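Local structure of MNMC2 (Aquifex aeolicus, 3VYW) at residues 103-108 and 129-134; 190-195 and 220-225; 174-179 and 286-291. The protein uses S-adenosylmethionine to methylate the modified wobble uridine of tRNA and works without the oxidase domain to which such methyltransferases are usually fused. All coordinates share one frame; numbering follows the deposited sequence.

Contact 1. Residues 103-108 and 129-134; sequences VGFGLG and IISFEK. With SAM (S-adenosylmethionine), chain E.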
loop_
_atom_site.group_PDB
_atom_site.type_symbol
_atom_site.label_atom_id
_atom_site.label_comp_id
_atom_site.label_asym_id
_atom_site.label_seq_id
_atom_site.Cartn_x
_atom_site.Cartn_y
_atom_site.Cartn_z
ATOM N N VAL A 103 -2.039 1.750 5.955
ATOM C CA VAL A 103 -2.219 0.445 5.373
ATOM C C VAL A 103 -0.910 -0.315 5.351
ATOM O O VAL A 103 -0.099 -0.095 4.524
ATOM C CB VAL A 103 -2.719 0.595 3.942
ATOM C CG1 VAL A 103 -2.695 -0.705 3.232
ATOM C CG2 VAL A 103 -4.091 1.170 3.888
ATOM N N GLY A 104 -0.726 -1.208 6.301
ATOM C CA GLY A 104 0.494 -1.960 6.474
ATOM C C GLY A 104 1.438 -1.362 7.473
ATOM O O GLY A 104 2.203 -0.523 7.151
ATOM N N PHE A 105 1.404 -1.818 8.699
ATOM C CA PHE A 105 2.229 -1.211 9.698
ATOM C C PHE A 105 3.698 -1.335 9.390
ATOM O O PHE A 105 4.443 -0.422 9.586
ATOM C CB PHE A 105 1.953 -1.795 11.058
ATOM C CG PHE A 105 2.818 -1.236 12.106
ATOM C CD1 PHE A 105 2.547 -0.030 12.638
ATOM C CD2 PHE A 105 3.937 -1.886 12.490
ATOM C CE1 PHE A 105 3.352 0.509 13.573
ATOM C CE2 PHE A 105 4.751 -1.355 13.425
ATOM C CZ PHE A 105 4.451 -0.158 13.972
ATOM N N GLY A 106 4.100 -2.488 8.907
ATOM C CA GLY A 106 5.467 -2.743 8.555
ATOM C C GLY A 106 6.436 -2.614 9.689
ATOM O O GLY A 106 6.274 -3.220 10.688
ATOM N N LEU A 107 7.479 -1.844 9.515
ATOM C CA LEU A 107 8.406 -1.600 10.578
ATOM C C LEU A 107 8.063 -0.342 11.304
ATOM O O LEU A 107 8.708 0.018 12.229
ATOM C CB LEU A 107 9.805 -1.532 10.053
ATOM C CG LEU A 107 10.096 -2.499 8.948
ATOM C CD1 LEU A 107 11.479 -2.231 8.457
ATOM C CD2 LEU A 107 10.023 -3.892 9.481
ATOM N N GLY A 108 7.005 0.297 10.874
ATOM C CA GLY A 108 6.542 1.498 11.494
ATOM C C GLY A 108 7.210 2.767 11.070
ATOM O O GLY A 108 7.074 3.741 11.719
ATOM N N ILE A 129 -3.933 7.389 14.833
ATOM C CA ILE A 129 -3.507 6.414 13.872
ATOM C C ILE A 129 -4.208 5.085 14.011
ATOM O O ILE A 129 -4.247 4.516 15.054
ATOM C CB ILE A 129 -2.013 6.144 13.999
ATOM C CG1 ILE A 129 -1.248 7.427 13.851
ATOM C CG2 ILE A 129 -1.556 5.173 12.953
ATOM C CD1 ILE A 129 0.173 7.307 14.294
ATOM N N ILE A 130 -4.738 4.595 12.907
ATOM C CA ILE A 130 -5.189 3.235 12.774
ATOM C C ILE A 130 -4.388 2.528 11.713
ATOM O O ILE A 130 -4.291 2.963 10.613
ATOM C CB ILE A 130 -6.649 3.197 12.375
ATOM C CG1 ILE A 130 -7.476 3.855 13.452
ATOM C CG2 ILE A 130 -7.087 1.779 12.133
ATOM C CD1 ILE A 130 -8.947 3.813 13.202
ATOM N N SER A 131 -3.832 1.395 12.065
ATOM C CA SER A 131 -3.009 0.657 11.151
ATOM C C SER A 131 -3.444 -0.765 11.004
ATOM O O SER A 131 -4.173 -1.253 11.788
ATOM C CB SER A 131 -1.580 0.716 11.576
ATOM O OG SER A 131 -0.808 0.255 10.528
ATOM N N PHE A 132 -3.029 -1.411 9.943
ATOM C CA PHE A 132 -3.467 -2.738 9.629
ATOM C C PHE A 132 -2.241 -3.553 9.454
ATOM O O PHE A 132 -1.350 -3.147 8.814
ATOM C CB PHE A 132 -4.256 -2.719 8.329
ATOM C CG PHE A 132 -5.544 -1.972 8.417
ATOM C CD1 PHE A 132 -5.655 -0.706 7.922
ATOM C CD2 PHE A 132 -6.629 -2.536 9.009
ATOM C CE1 PHE A 132 -6.830 -0.014 8.031
ATOM C CE2 PHE A 132 -7.806 -1.856 9.108
ATOM C CZ PHE A 132 -7.906 -0.592 8.626
ATOM N N GLU A 133 -2.146 -4.684 10.092
ATOM C CA GLU A 133 -0.984 -5.504 9.916
ATOM C C GLU A 133 -1.335 -6.940 10.125
ATOM O O GLU A 133 -1.714 -7.297 11.187
ATOM C CB GLU A 133 0.068 -5.079 10.917
ATOM C CG GLU A 133 1.407 -5.753 10.798
ATOM C CD GLU A 133 1.878 -5.991 9.390
ATOM O OE1 GLU A 133 2.015 -7.127 8.998
ATOM O OE2 GLU A 133 2.175 -5.053 8.688
ATOM N N LYS A 134 -1.264 -7.743 9.090
ATOM C CA LYS A 134 -1.422 -9.175 9.203
ATOM C C LYS A 134 -0.307 -9.967 9.835
ATOM O O LYS A 134 -0.549 -11.012 10.367
ATOM C CB LYS A 134 -1.904 -9.807 7.916
ATOM C CG LYS A 134 -0.857 -10.221 6.919
ATOM C CD LYS A 134 -1.552 -10.592 5.644
ATOM C CE LYS A 134 -0.791 -11.597 4.845
ATOM N NZ LYS A 134 -1.753 -12.329 4.017
HETATM N N SAM E . 4.566 0.586 6.025
HETATM C CA SAM E . 5.664 -0.184 6.472
HETATM C C SAM E . 6.614 0.815 7.009
HETATM O O SAM E . 7.588 0.516 7.654
HETATM O OXT SAM E . 6.368 1.970 6.829
HETATM C CB SAM E . 6.071 -1.024 5.281
HETATM C CG SAM E . 5.077 -2.188 5.197
HETATM S SD SAM E . 5.259 -3.263 3.969
HETATM C CE SAM E . 5.432 -2.434 2.577
HETATM C "C5'" SAM E . 3.899 -4.190 3.771
HETATM C "C4'" SAM E . 3.150 -4.597 5.047
HETATM O "O4'" SAM E . 1.812 -4.925 4.725
HETATM C "C3'" SAM E . 3.693 -5.836 5.727
HETATM O "O3'" SAM E . 3.694 -5.649 7.125
HETATM C "C2'" SAM E . 2.691 -6.907 5.398
HETATM O "O2'" SAM E . 2.651 -7.874 6.411
HETATM C "C1'" SAM E . 1.418 -6.131 5.345
HETATM N N9 SAM E . 0.303 -6.809 4.649
HETATM C C8 SAM E . 0.321 -7.413 3.485
HETATM N N7 SAM E . -0.861 -7.895 3.158
HETATM C C5 SAM E . -1.679 -7.608 4.126
HETATM C C6 SAM E . -3.089 -7.829 4.414
HETATM N N6 SAM E . -3.887 -8.477 3.583
HETATM N N1 SAM E . -3.560 -7.368 5.537
HETATM C C2 SAM E . -2.813 -6.717 6.378
HETATM N N3 SAM E . -1.547 -6.498 6.186
HETATM C C4 SAM E . -0.916 -6.905 5.104
#

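Contact 2. Residues 190-195 and 220-225; sequences VFHDAF and GYWVSY. With SAM (S-adenosylmethionine), chain E.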
loop_
_atom_site.group_PDB
_atom_site.type_symbol
_atom_site.label_atom_id
_atom_site.label_comp_id
_atom_site.label_asym_id
_atom_site.label_seq_id
_atom_site.Cartn_x
_atom_site.Cartn_y
_atom_site.Cartn_z
ATOM N N VAL A 190 -4.155 8.817 4.154
ATOM C CA VAL A 190 -4.065 7.387 4.107
ATOM C C VAL A 190 -2.712 7.063 3.574
ATOM O O VAL A 190 -2.382 7.479 2.528
ATOM C CB VAL A 190 -5.048 6.802 3.127
ATOM C CG1 VAL A 190 -4.907 5.299 3.066
ATOM C CG2 VAL A 190 -6.443 7.229 3.462
ATOM N N PHE A 191 -1.922 6.329 4.319
ATOM C CA PHE A 191 -0.633 5.934 3.837
ATOM C C PHE A 191 -0.801 4.542 3.341
ATOM O O PHE A 191 -0.895 3.652 4.104
ATOM C CB PHE A 191 0.356 5.884 4.976
ATOM C CG PHE A 191 0.779 7.208 5.484
ATOM C CD1 PHE A 191 1.337 7.308 6.726
ATOM C CD2 PHE A 191 0.625 8.335 4.744
ATOM C CE1 PHE A 191 1.726 8.508 7.214
ATOM C CE2 PHE A 191 1.024 9.535 5.220
ATOM C CZ PHE A 191 1.570 9.624 6.456
ATOM N N HIS A 192 -0.845 4.353 2.051
ATOM C CA HIS A 192 -1.146 3.073 1.550
ATOM C C HIS A 192 0.076 2.372 1.143
ATOM O O HIS A 192 0.523 2.508 0.046
ATOM C CB HIS A 192 -2.045 3.264 0.370
ATOM C CG HIS A 192 -2.810 2.054 0.000
ATOM N ND1 HIS A 192 -4.095 1.993 0.088
ATOM C CD2 HIS A 192 -2.403 0.852 -0.464
ATOM C CE1 HIS A 192 -4.508 0.815 -0.288
ATOM N NE2 HIS A 192 -3.529 0.069 -0.656
ATOM N N ASP A 193 0.607 1.563 2.024
ATOM C CA ASP A 193 1.917 1.018 1.830
ATOM C C ASP A 193 1.945 -0.467 1.953
ATOM O O ASP A 193 2.439 -0.997 2.896
ATOM C CB ASP A 193 2.847 1.604 2.852
ATOM C CG ASP A 193 4.257 1.478 2.470
ATOM O OD1 ASP A 193 4.524 1.180 1.328
ATOM O OD2 ASP A 193 5.109 1.667 3.309
ATOM N N ALA A 194 1.379 -1.125 0.973
ATOM C CA ALA A 194 1.440 -2.537 0.845
ATOM C C ALA A 194 2.602 -2.896 -0.036
ATOM O O ALA A 194 3.255 -2.050 -0.564
ATOM C CB ALA A 194 0.157 -3.058 0.282
ATOM N N PHE A 195 2.856 -4.169 -0.175
ATOM C CA PHE A 195 3.833 -4.655 -1.103
ATOM C C PHE A 195 3.185 -4.498 -2.443
ATOM O O PHE A 195 2.039 -4.244 -2.532
ATOM C CB PHE A 195 4.229 -6.098 -0.822
ATOM C CG PHE A 195 5.079 -6.261 0.376
ATOM C CD1 PHE A 195 4.572 -6.790 1.508
ATOM C CD2 PHE A 195 6.364 -5.864 0.366
ATOM C CE1 PHE A 195 5.329 -6.919 2.615
ATOM C CE2 PHE A 195 7.136 -5.985 1.469
ATOM C CZ PHE A 195 6.619 -6.517 2.598
ATOM N N GLY A 220 -8.841 14.998 2.421
ATOM C CA GLY A 220 -7.725 14.150 2.698
ATOM C C GLY A 220 -7.070 13.618 1.456
ATOM O O GLY A 220 -7.669 13.542 0.418
ATOM N N TYR A 221 -5.836 13.195 1.629
ATOM C CA TYR A 221 -4.965 12.685 0.599
ATOM C C TYR A 221 -4.600 11.212 0.785
ATOM O O TYR A 221 -4.326 10.771 1.855
ATOM C CB TYR A 221 -3.689 13.514 0.576
ATOM C CG TYR A 221 -3.873 14.865 -0.017
ATOM C CD1 TYR A 221 -4.129 15.953 0.767
ATOM C CD2 TYR A 221 -3.813 15.053 -1.366
ATOM C CE1 TYR A 221 -4.307 17.185 0.222
ATOM C CE2 TYR A 221 -3.985 16.283 -1.914
ATOM C CZ TYR A 221 -4.231 17.346 -1.114
ATOM O OH TYR A 221 -4.404 18.563 -1.681
ATOM N N TRP A 222 -4.595 10.476 -0.305
ATOM C CA TRP A 222 -4.195 9.109 -0.309
ATOM C C TRP A 222 -2.877 9.012 -0.990
ATOM O O TRP A 222 -2.731 9.489 -2.066
ATOM C CB TRP A 222 -5.230 8.332 -1.064
ATOM C CG TRP A 222 -4.975 6.874 -1.280
ATOM C CD1 TRP A 222 -5.551 5.840 -0.631
ATOM C CD2 TRP A 222 -4.148 6.246 -2.296
ATOM N NE1 TRP A 222 -5.129 4.670 -1.121
ATOM C CE2 TRP A 222 -4.281 4.841 -2.102
ATOM C CE3 TRP A 222 -3.312 6.698 -3.272
ATOM C CZ2 TRP A 222 -3.616 3.931 -2.877
ATOM C CZ3 TRP A 222 -2.629 5.775 -4.028
ATOM C CH2 TRP A 222 -2.786 4.428 -3.837
ATOM N N VAL A 223 -1.898 8.414 -0.351
ATOM C CA VAL A 223 -0.565 8.376 -0.892
ATOM C C VAL A 223 0.062 6.996 -0.980
ATOM O O VAL A 223 -0.121 6.171 -0.134
ATOM C CB VAL A 223 0.380 9.317 -0.142
ATOM C CG1 VAL A 223 -0.051 10.730 -0.304
ATOM C CG2 VAL A 223 0.460 8.972 1.310
ATOM N N SER A 224 0.797 6.761 -2.040
ATOM C CA SER A 224 1.546 5.556 -2.165
ATOM C C SER A 224 2.760 5.776 -3.015
ATOM O O SER A 224 2.796 6.656 -3.811
ATOM C CB SER A 224 0.677 4.462 -2.743
ATOM O OG SER A 224 1.391 3.288 -2.869
ATOM N N TYR A 225 3.760 4.949 -2.829
ATOM C CA TYR A 225 4.909 4.886 -3.684
ATOM C C TYR A 225 4.563 4.386 -5.067
ATOM O O TYR A 225 5.253 4.635 -5.993
ATOM C CB TYR A 225 5.986 4.021 -3.058
ATOM C CG TYR A 225 5.585 2.608 -3.018
ATOM C CD1 TYR A 225 5.808 1.789 -4.070
ATOM C CD2 TYR A 225 4.918 2.114 -1.954
ATOM C CE1 TYR A 225 5.403 0.507 -4.050
ATOM C CE2 TYR A 225 4.506 0.835 -1.930
ATOM C CZ TYR A 225 4.762 0.039 -2.985
ATOM O OH TYR A 225 4.352 -1.235 -2.965
HETATM N N SAM E . 4.566 0.586 6.025
HETATM C CA SAM E . 5.664 -0.184 6.472
HETATM C C SAM E . 6.614 0.815 7.009
HETATM O O SAM E . 7.588 0.516 7.654
HETATM O OXT SAM E . 6.368 1.970 6.829
HETATM C CB SAM E . 6.071 -1.024 5.281
HETATM C CG SAM E . 5.077 -2.188 5.197
HETATM S SD SAM E . 5.259 -3.263 3.969
HETATM C CE SAM E . 5.432 -2.434 2.577
HETATM C "C5'" SAM E . 3.899 -4.190 3.771
HETATM C "C4'" SAM E . 3.150 -4.597 5.047
HETATM O "O4'" SAM E . 1.812 -4.925 4.725
HETATM C "C3'" SAM E . 3.693 -5.836 5.727
HETATM O "O3'" SAM E . 3.694 -5.649 7.125
HETATM C "C2'" SAM E . 2.691 -6.907 5.398
HETATM O "O2'" SAM E . 2.651 -7.874 6.411
HETATM C "C1'" SAM E . 1.418 -6.131 5.345
HETATM N N9 SAM E . 0.303 -6.809 4.649
HETATM C C8 SAM E . 0.321 -7.413 3.485
HETATM N N7 SAM E . -0.861 -7.895 3.158
HETATM C C5 SAM E . -1.679 -7.608 4.126
HETATM C C6 SAM E . -3.089 -7.829 4.414
HETATM N N6 SAM E . -3.887 -8.477 3.583
HETATM N N1 SAM E . -3.560 -7.368 5.537
HETATM C C2 SAM E . -2.813 -6.717 6.378
HETATM N N3 SAM E . -1.547 -6.498 6.186
HETATM C C4 SAM E . -0.916 -6.905 5.104
#

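Contact 3. Residues 174-179 and 286-291; sequences DARKRI and EKLDKE. With SAM (S-adenosylmethionine), chain E.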
loop_
_atom_site.group_PDB
_atom_site.type_symbol
_atom_site.label_atom_id
_atom_site.label_comp_id
_atom_site.label_asym_id
_atom_site.label_seq_id
_atom_site.Cartn_x
_atom_site.Cartn_y
_atom_site.Cartn_z
ATOM N N ASP A 174 -5.920 -9.634 8.511
ATOM C CA ASP A 174 -6.140 -9.107 7.176
ATOM C C ASP A 174 -6.890 -7.818 7.203
ATOM O O ASP A 174 -7.886 -7.708 7.838
ATOM C CB ASP A 174 -7.018 -10.106 6.425
ATOM C CG ASP A 174 -6.926 -9.980 4.936
ATOM O OD1 ASP A 174 -6.690 -8.904 4.416
ATOM O OD2 ASP A 174 -7.107 -10.983 4.270
ATOM N N ALA A 175 -6.409 -6.850 6.466
ATOM C CA ALA A 175 -7.024 -5.553 6.425
ATOM C C ALA A 175 -8.399 -5.599 5.868
ATOM O O ALA A 175 -9.222 -4.833 6.252
ATOM C CB ALA A 175 -6.169 -4.588 5.657
ATOM N N ARG A 176 -8.627 -6.499 4.941
ATOM C CA ARG A 176 -9.901 -6.642 4.322
ATOM C C ARG A 176 -10.940 -7.010 5.343
ATOM O O ARG A 176 -12.050 -6.572 5.268
ATOM C CB ARG A 176 -9.831 -7.745 3.299
ATOM C CG ARG A 176 -9.161 -7.384 2.008
ATOM C CD ARG A 176 -9.204 -8.536 1.043
ATOM N NE ARG A 176 -8.461 -9.645 1.561
ATOM C CZ ARG A 176 -8.386 -10.836 1.016
ATOM N NH1 ARG A 176 -8.975 -11.099 -0.104
ATOM N NH2 ARG A 176 -7.680 -11.756 1.590
ATOM N N LYS A 177 -10.613 -7.896 6.260
ATOM C CA LYS A 177 -11.489 -8.139 7.377
ATOM C C LYS A 177 -11.567 -7.047 8.402
ATOM O O LYS A 177 -12.623 -6.629 8.769
ATOM C CB LYS A 177 -11.069 -9.391 8.079
ATOM C CG LYS A 177 -11.856 -10.586 7.650
ATOM C CD LYS A 177 -11.087 -11.846 7.911
ATOM C CE LYS A 177 -11.241 -12.687 6.689
ATOM N NZ LYS A 177 -11.762 -11.805 5.612
ATOM N N ARG A 178 -10.429 -6.606 8.888
ATOM C CA ARG A 178 -10.393 -5.638 9.963
ATOM C C ARG A 178 -10.959 -4.274 9.634
ATOM O O ARG A 178 -11.350 -3.563 10.504
ATOM C CB ARG A 178 -9.010 -5.497 10.554
ATOM C CG ARG A 178 -8.411 -6.746 11.150
ATOM C CD ARG A 178 -9.364 -7.557 11.991
ATOM N NE ARG A 178 -9.734 -6.907 13.223
ATOM C CZ ARG A 178 -8.946 -6.768 14.261
ATOM N NH1 ARG A 178 -7.733 -7.247 14.244
ATOM N NH2 ARG A 178 -9.373 -6.161 15.320
ATOM N N ILE A 179 -10.956 -3.891 8.380
ATOM C CA ILE A 179 -11.354 -2.555 8.035
ATOM C C ILE A 179 -12.799 -2.228 8.317
ATOM O O ILE A 179 -13.121 -1.140 8.690
ATOM C CB ILE A 179 -10.919 -2.142 6.637
ATOM C CG1 ILE A 179 -11.135 -0.655 6.473
ATOM C CG2 ILE A 179 -11.630 -2.954 5.589
ATOM C CD1 ILE A 179 -10.710 -0.117 5.151
ATOM N N GLU A 286 -14.545 -9.044 -5.222
ATOM C CA GLU A 286 -15.915 -8.502 -4.842
ATOM C C GLU A 286 -16.358 -8.915 -3.492
ATOM O O GLU A 286 -16.993 -8.154 -2.809
ATOM C CB GLU A 286 -16.930 -8.971 -5.850
ATOM C CG GLU A 286 -16.952 -8.147 -7.098
ATOM C CD GLU A 286 -17.033 -8.981 -8.345
ATOM O OE1 GLU A 286 -18.076 -9.626 -8.533
ATOM O OE2 GLU A 286 -16.064 -8.990 -9.142
ATOM N N LYS A 287 -16.054 -10.126 -3.094
ATOM C CA LYS A 287 -16.447 -10.535 -1.774
ATOM C C LYS A 287 -15.397 -10.213 -0.742
ATOM O O LYS A 287 -15.658 -10.262 0.416
ATOM C CB LYS A 287 -16.808 -12.008 -1.752
ATOM C CG LYS A 287 -18.102 -12.340 -2.449
ATOM C CD LYS A 287 -19.157 -11.336 -2.071
ATOM C CE LYS A 287 -20.083 -10.993 -3.222
ATOM N NZ LYS A 287 -20.466 -9.557 -3.245
ATOM N N LEU A 288 -14.205 -9.885 -1.173
ATOM C CA LEU A 288 -13.158 -9.536 -0.266
ATOM C C LEU A 288 -12.638 -10.752 0.459
ATOM O O LEU A 288 -11.999 -10.653 1.450
ATOM C CB LEU A 288 -13.637 -8.472 0.705
ATOM C CG LEU A 288 -13.842 -7.063 0.151
ATOM C CD1 LEU A 288 -14.851 -6.273 0.919
ATOM C CD2 LEU A 288 -12.589 -6.238 -0.073
ATOM N N ASP A 289 -12.937 -11.918 -0.047
ATOM C CA ASP A 289 -12.497 -13.120 0.575
ATOM C C ASP A 289 -11.580 -13.927 -0.303
ATOM O O ASP A 289 -11.153 -14.998 0.051
ATOM C CB ASP A 289 -13.708 -13.947 0.923
ATOM C CG ASP A 289 -14.459 -14.380 -0.276
ATOM O OD1 ASP A 289 -14.407 -13.690 -1.279
ATOM O OD2 ASP A 289 -15.102 -15.421 -0.234
ATOM N N LYS A 290 -11.308 -13.405 -1.469
ATOM C CA LYS A 290 -10.521 -14.086 -2.454
ATOM C C LYS A 290 -9.052 -14.264 -2.112
ATOM O O LYS A 290 -8.452 -13.442 -1.493
ATOM C CB LYS A 290 -10.647 -13.326 -3.733
ATOM C CG LYS A 290 -10.461 -14.160 -4.955
ATOM C CD LYS A 290 -11.058 -13.452 -6.137
ATOM C CE LYS A 290 -11.385 -14.419 -7.242
ATOM N NZ LYS A 290 -12.844 -14.554 -7.420
ATOM N N GLU A 291 -8.485 -15.362 -2.550
ATOM C CA GLU A 291 -7.074 -15.593 -2.451
ATOM C C GLU A 291 -6.331 -14.645 -3.319
ATOM O O GLU A 291 -6.742 -14.333 -4.384
ATOM C CB GLU A 291 -6.737 -16.997 -2.889
ATOM C CG GLU A 291 -7.240 -18.081 -1.990
ATOM C CD GLU A 291 -6.218 -19.158 -1.813
ATOM O OE1 GLU A 291 -5.245 -18.913 -1.106
ATOM O OE2 GLU A 291 -6.357 -20.239 -2.390
HETATM N N SAM E . 4.566 0.586 6.025
HETATM C CA SAM E . 5.664 -0.184 6.472
HETATM C C SAM E . 6.614 0.815 7.009
HETATM O O SAM E . 7.588 0.516 7.654
HETATM O OXT SAM E . 6.368 1.970 6.829
HETATM C CB SAM E . 6.071 -1.024 5.281
HETATM C CG SAM E . 5.077 -2.188 5.197
HETATM S SD SAM E . 5.259 -3.263 3.969
HETATM C CE SAM E . 5.432 -2.434 2.577
HETATM C "C5'" SAM E . 3.899 -4.190 3.771
HETATM C "C4'" SAM E . 3.150 -4.597 5.047
HETATM O "O4'" SAM E . 1.812 -4.925 4.725
HETATM C "C3'" SAM E . 3.693 -5.836 5.727
HETATM O "O3'" SAM E . 3.694 -5.649 7.125
HETATM C "C2'" SAM E . 2.691 -6.907 5.398
HETATM O "O2'" SAM E . 2.651 -7.874 6.411
HETATM C "C1'" SAM E . 1.418 -6.131 5.345
HETATM N N9 SAM E . 0.303 -6.809 4.649
HETATM C C8 SAM E . 0.321 -7.413 3.485
HETATM N N7 SAM E . -0.861 -7.895 3.158
HETATM C C5 SAM E . -1.679 -7.608 4.126
HETATM C C6 SAM E . -3.089 -7.829 4.414
HETATM N N6 SAM E . -3.887 -8.477 3.583
HETATM N N1 SAM E . -3.560 -7.368 5.537
HETATM C C2 SAM E . -2.813 -6.717 6.378
HETATM N N3 SAM E . -1.547 -6.498 6.186
HETATM C C4 SAM E . -0.916 -6.905 5.104
#

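Contact 1. Residues 103-108 and 129-134
Gly104 and Phe105 turn away from the end of one strand just where Phe132 of the next offers its carbonyl, and backbone bonding marks the junction. Phe105 N donates to Phe132 O at 3.1 Å; Gly104 N makes a weak bond to the same oxygen. Gly106 N also lies within bonding distance of Glu133 OE2 (3.2 Å), a bond left doubtful because the place of that oxygen is uncertain.

Side-chain packing accompanies these bonds. With CG of Phe105 anti to the backbone N (chi1 178°), the ring leads away from Glu133 toward helix 109-121, while CB packs on Glu133 CB at 3.8 Å. Ser131 OG sits at the edge of the Phe105 ring, near its plane; the hydroxyl is small enough for this place, and Asp102 OD2 takes up its hydrogen bonding.

Around S-adenosylmethionine both segments become a receptor. The methionine amine N donates to Gly104 O (2.8 Å), and Leu107 N donates to the carboxylate O at 3.0 Å. Glu133 OE1 accepts from the ribose O2' at 2.8 Å and also receives Glu135 N, a second bond that limits rotation of the carboxylate. The aliphatic chain of Lys134 lies along the adenine, CD 3.4 Å from C5. At Gly104 a side chain would strike the ribose O4', and at Gly106 the methionine CA, so the glycine-rich turn lets the cofactor press on bare backbone, as in the first motif of Rossmann-fold methyltransferases.

The turn leads directly into helix 109-121, whose Leu111 packs on Phe105. Val170 of strand 166-172 also touches Phe105, Ser131 and Glu133, while Leu101 of strand 97-103 lies against Phe132.

Contact 2. Residues 190-195 and 220-225
Val190 and Trp222, then Phe191 and Val223, pair in parallel register, joined by three nearly straight backbone bonds. Val190 N donates to Tyr221 O, Val223 N to Val190 O, and His192 N to Val223 O at 2.9 Å. At and beyond the strand ends, side-chain hydroxyls continue the bonding: Ser224 OG donates to His192 O at 3.1 Å, and Tyr225 OH to Ala194 O at 2.8 Å. The length of a tyrosine suits this place, for it spans the widening gap to the loop.

The two faces of the sheet carry different packing. On one, Val223 CG2 meets the edge of the Phe191 ring at 3.5 Å, the two side chains pointing the same way under helix 74-86. On the other, Val190 CG1 touches Trp222 CD1, and Trp222 CZ2 lies over a face of the His192 imidazole, whose plane is oblique, at 48°, to the five-membered ring of Trp222. CG of His192 stands anti to the backbone N (chi1 -161°), which sets the imidazole against the indole, with CB also over an indole face; NE2 is bonded to Leu203 O.

Polar and aromatic groups beyond the strand meet the cofactor. Asp193 OD2 accepts from the methionine N at 3.0 Å, while OD1 lies at the edge of the Tyr225 ring. Phe195 turns a face to the cofactor, CE1 3.3 Å from C5', with the sulfur over the rim.

Helix 206-213 links the strands and covers the Val190 and Trp222 face, making a beta-alpha-beta crossover in the Rossmann-like sheet of class I methyltransferases, with the cofactor at the carboxyl ends of its parallel strands.

Contact 3. Residues 174-179 and 286-291
At the adenine end of the S-adenosylmethionine site, Arg176 of the short helix 175-178 reaches over to the loop that precedes helix 292-303. Its NH1 donates to Lys290 O at 2.8 Å, with an N-H...O angle of 165°; the oxygen lies in the guanidinium plane and is met on a lone pair. Leu288 O lies over one face of the same guanidinium without bonding to it, and Leu288 CD2 packs loosely on Arg176 CG at 4.2 Å, the two side chains sliding past each other in opposite directions.

A bend at chi3 (-64°) brings the far edge of the guanidinium back to Asp174, where NH2 and OD2 form a salt bridge of 2.8 Å on the syn lone pair. Asp174 is also the N-cap: its OD1 takes Arg176 N from above the carboxylate plane and accepts from the adenine N6 at 3.0 Å. Next to it, Ala175 N donates to adenine N1 at 3.0 Å, its small methyl leaving room for the base. Asp285 adds a second salt bridge, to NH1.

A leucine in place of Arg176 would probably leave Lys290 O without its donor and the Asp174 carboxylate freer to turn away from the adenine.

One cation thus joins the loop to the carboxylate that reads the adenine amino group, so Arg176 serves as a second-shell residue whose charge is likely to keep Asp174 ionised.

Overall arrangement
Contacts 1 and 2 lie side by side in one mixed sheet, their centres about 11 Å apart: strand 97-103 stands between strands 126-133 and 187-192, and Val103 is bonded on its far side to Phe191 and Asp193. Contact 3 lies about 16 Å from contact 1 and 18 Å from contact 2, between centres; helix 175-178 packs on Phe132, whereas contact 2 stays about 8 Å off at the nearest atoms. Along the chain contact 1 closes first, and contact 2 is nested within the long loop closed by contact 3. All three touch S-adenosylmethionine, contact 1 from methionine to adenine, contact 2 at the methionine end and sulfur, contact 3 at the adenine, where the C-terminal region is fastened.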